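Local coordinates for protein hydroxyethylphosphonate dioxygenase (Streptomyces albus, PDB 6B9R) that probably converts 2-hydroxyethylphosphonate to hydroxymethylphosphonate by iron-dependent oxidative cleavage of its carbon-carbon bond, at residues I78-P83 with S117-Y122. Sequence-based numbering, arbitrary orientation.
Sequences IHNDTP and SRQASY
A type I beta turn, S117 to A120, whose first two residues are gripped by the carboxylate of D81, joins the loop between strands 106-113 and 123-129 to the loop leading into strand 86-89. D81 divides its oxygens: OD1 accepts from S117 OG at 2.6 Å through its syn lone pair, while OD2 takes R118 N at 2.8 Å in a nearly straight bond (172°). OD2 also meets R118 NH1 at 2.9 Å on its anti side, a salt bridge in which OD2 lies 15° out of the guanidinium plane. With CG placed between backbone N and carbonyl carbon (chi1 57°), the carboxylate reaches back to the turn. Replacing D81 with alanine removes both oxygens and would probably leave the R118 amide and the S117 hydroxyl without these acceptors, and R118, like R87, without this carboxylate partner. S117 OG in turn accepts from Q119 N, closing an ST turn. Q119 crosses the side chains of N80 and T82 at a slant, its CG 3.3 Å from H79 O and its OE1 weakly bound by D81 N and T82 N; one water bridges Q119 NE2, N80 ND2 and T82 O. R87 of strand 86-89 also pairs with D81 OD1, Y397 of strand 395-398 packs on S117 and Q119, and the second subunit bonds H79 through its E72 and R118 through its A65.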
ATOM      1  N   ILE A  78      12.846  -1.497   8.467  1.00 18.81           N
ATOM      2  CA  ILE A  78      12.823  -0.131   8.940  1.00 16.28           C
ATOM      3  C   ILE A  78      13.225  -0.126  10.409  1.00 21.93           C
ATOM      4  O   ILE A  78      13.366  -1.171  11.042  1.00 21.25           O
ATOM      5  CB  ILE A  78      11.455   0.555   8.705  1.00 17.74           C
ATOM      6  CG1 ILE A  78      10.346  -0.073   9.550  1.00 19.02           C
ATOM      7  CG2 ILE A  78      11.095   0.560   7.229  1.00 20.47           C
ATOM      8  CD1 ILE A  78       9.131   0.872   9.706  1.00 21.40           C
ATOM      9  N   HIS A  79      13.452   1.060  10.951  1.00 18.46           N
ATOM     10  CA  HIS A  79      13.858   1.190  12.338  1.00 18.53           C
ATOM     11  C   HIS A  79      12.633   1.251  13.240  1.00 19.94           C
ATOM     12  O   HIS A  79      11.566   1.717  12.842  1.00 18.66           O
ATOM     13  CB  HIS A  79      14.696   2.451  12.545  1.00 19.32           C
ATOM     14  CG  HIS A  79      15.961   2.474  11.748  1.00 21.92           C
ATOM     15  ND1 HIS A  79      17.205   2.555  12.335  1.00 28.40           N
ATOM     16  CD2 HIS A  79      16.178   2.444  10.411  1.00 17.88           C
ATOM     17  CE1 HIS A  79      18.133   2.563  11.396  1.00 29.03           C
ATOM     18  NE2 HIS A  79      17.538   2.495  10.220  1.00 24.88           N
ATOM     19  N   ASN A  80      12.799   0.759  14.456  1.00 17.79           N
ATOM     20  CA  ASN A  80      11.837   0.963  15.528  1.00 20.36           C
ATOM     21  C   ASN A  80      12.461   1.994  16.456  1.00 17.23           C
ATOM     22  O   ASN A  80      13.462   1.704  17.123  1.00 21.44           O
ATOM     23  CB  ASN A  80      11.529  -0.340  16.267  1.00 16.98           C
ATOM     24  CG  ASN A  80      10.454  -0.155  17.349  1.00 25.19           C
ATOM     25  OD1 ASN A  80      10.369   0.893  17.983  1.00 21.66           O
ATOM     26  ND2 ASN A  80       9.624  -1.167  17.542  1.00 21.68           N
ATOM     27  N   ASP A  81      11.908   3.204  16.463  1.00 17.29           N
ATOM     28  CA  ASP A  81      12.350   4.239  17.391  1.00 17.92           C
ATOM     29  C   ASP A  81      11.267   4.590  18.408  1.00 17.64           C
ATOM     30  O   ASP A  81      11.379   5.612  19.085  1.00 17.84           O
ATOM     31  CB  ASP A  81      12.820   5.485  16.621  1.00 17.56           C
ATOM     32  CG  ASP A  81      11.757   6.057  15.703  1.00 21.91           C
ATOM     33  OD1 ASP A  81      10.563   5.804  15.948  1.00 18.57           O
ATOM     34  OD2 ASP A  81      12.117   6.762  14.731  1.00 18.67           O
ATOM     35  N   THR A  82      10.233   3.751  18.533  1.00 17.54           N
ATOM     36  CA  THR A  82       9.153   3.928  19.506  1.00 17.66           C
ATOM     37  C   THR A  82       8.991   2.644  20.324  1.00 20.38           C
ATOM     38  O   THR A  82       7.951   1.977  20.268  1.00 18.58           O
ATOM     39  CB  THR A  82       7.854   4.287  18.789  1.00 17.54           C
ATOM     40  OG1 THR A  82       8.129   5.226  17.738  1.00 17.49           O
ATOM     41  CG2 THR A  82       6.858   4.905  19.755  1.00 17.71           C
ATOM     42  N   PRO A  83      10.015   2.265  21.097  1.00 18.82           N
ATOM     43  CA  PRO A  83      10.012   0.924  21.722  1.00 19.00           C
ATOM     44  C   PRO A  83       8.933   0.719  22.770  1.00 20.79           C
ATOM     45  O   PRO A  83       8.565  -0.434  23.019  1.00 20.45           O
ATOM     46  CB  PRO A  83      11.411   0.823  22.349  1.00 21.51           C
ATOM     47  CG  PRO A  83      11.818   2.245  22.580  1.00 21.98           C
ATOM     48  CD  PRO A  83      11.260   2.999  21.388  1.00 17.96           C
ATOM     49  N   SER A 117       8.545   9.810  13.834  1.00 16.78           N
ATOM     50  CA  SER A 117       9.011   8.437  13.971  1.00 17.36           C
ATOM     51  C   SER A 117       9.364   7.858  12.610  1.00 20.37           C
ATOM     52  O   SER A 117       8.697   8.145  11.612  1.00 16.61           O
ATOM     53  CB  SER A 117       7.949   7.555  14.636  1.00 16.52           C
ATOM     54  OG  SER A 117       8.320   6.183  14.609  1.00 16.77           O
ATOM     55  N   ARG A 118      10.400   7.012  12.586  1.00 17.32           N
ATOM     56  CA  ARG A 118      10.732   6.267  11.378  1.00 17.51           C
ATOM     57  C   ARG A 118       9.684   5.217  11.034  1.00 17.27           C
ATOM     58  O   ARG A 118       9.749   4.625   9.950  1.00 17.41           O
ATOM     59  CB  ARG A 118      12.099   5.620  11.552  1.00 18.11           C
ATOM     60  CG  ARG A 118      13.223   6.654  11.659  1.00 18.44           C
ATOM     61  CD  ARG A 118      14.528   6.005  12.125  1.00 19.07           C
ATOM     62  NE  ARG A 118      15.586   6.994  12.348  1.00 22.40           N
ATOM     63  CZ  ARG A 118      15.707   7.737  13.446  1.00 19.45           C
ATOM     64  NH1 ARG A 118      14.826   7.620  14.425  1.00 19.68           N
ATOM     65  NH2 ARG A 118      16.720   8.589  13.573  1.00 19.86           N
ATOM     66  N   GLN A 119       8.737   4.972  11.928  1.00 16.98           N
ATOM     67  CA  GLN A 119       7.660   4.023  11.710  1.00 22.05           C
ATOM     68  C   GLN A 119       6.438   4.660  11.058  1.00 18.24           C
ATOM     69  O   GLN A 119       5.461   3.953  10.788  1.00 17.14           O
ATOM     70  CB  GLN A 119       7.277   3.379  13.052  1.00 16.79           C
ATOM     71  CG  GLN A 119       8.417   2.515  13.637  1.00 17.36           C
ATOM     72  CD  GLN A 119       8.290   2.250  15.131  1.00 17.46           C
ATOM     73  OE1 GLN A 119       8.862   2.977  15.937  1.00 17.96           O
ATOM     74  NE2 GLN A 119       7.556   1.193  15.502  1.00 17.48           N
ATOM     75  N   ALA A 120       6.462   5.968  10.803  1.00 16.97           N
ATOM     76  CA  ALA A 120       5.271   6.685  10.365  1.00 16.36           C
ATOM     77  C   ALA A 120       5.657   7.821   9.424  1.00 20.64           C
ATOM     78  O   ALA A 120       6.784   8.316   9.447  1.00 18.02           O
ATOM     79  CB  ALA A 120       4.499   7.245  11.560  1.00 15.59           C
ATOM     80  N   SER A 121       4.689   8.281   8.634  1.00 22.54           N
ATOM     81  CA  SER A 121       4.960   9.288   7.609  1.00 21.32           C
ATOM     82  C   SER A 121       4.769  10.730   8.074  1.00 17.33           C
ATOM     83  O   SER A 121       4.905  11.645   7.248  1.00 21.06           O
ATOM     84  CB  SER A 121       4.071   9.056   6.384  1.00 23.26           C
ATOM     85  OG  SER A 121       2.734   9.341   6.706  1.00 22.71           O
ATOM     86  N   TYR A 122       4.433  10.971   9.343  1.00 20.88           N
ATOM     87  CA  TYR A 122       4.247  12.349   9.790  1.00 17.68           C
ATOM     88  C   TYR A 122       5.506  13.157   9.540  1.00 20.57           C
ATOM     89  O   TYR A 122       6.622  12.683   9.788  1.00 16.88           O
ATOM     90  CB  TYR A 122       3.960  12.438  11.283  1.00 15.18           C
ATOM     91  CG  TYR A 122       2.680  11.845  11.773  1.00 18.64           C
ATOM     92  CD1 TYR A 122       1.461  12.489  11.562  1.00 23.05           C
ATOM     93  CD2 TYR A 122       2.693  10.675  12.521  1.00 18.97           C
ATOM     94  CE1 TYR A 122       0.283  11.940  12.040  1.00 22.46           C
ATOM     95  CE2 TYR A 122       1.532  10.136  13.011  1.00 14.56           C
ATOM     96  CZ  TYR A 122       0.329  10.766  12.771  1.00 22.86           C
ATOM     97  OH  TYR A 122      -0.825  10.207  13.272  1.00 25.66           O
TER
HETATM   98  O   HOH W   1       7.085  -0.003  18.397  1.00 19.30           O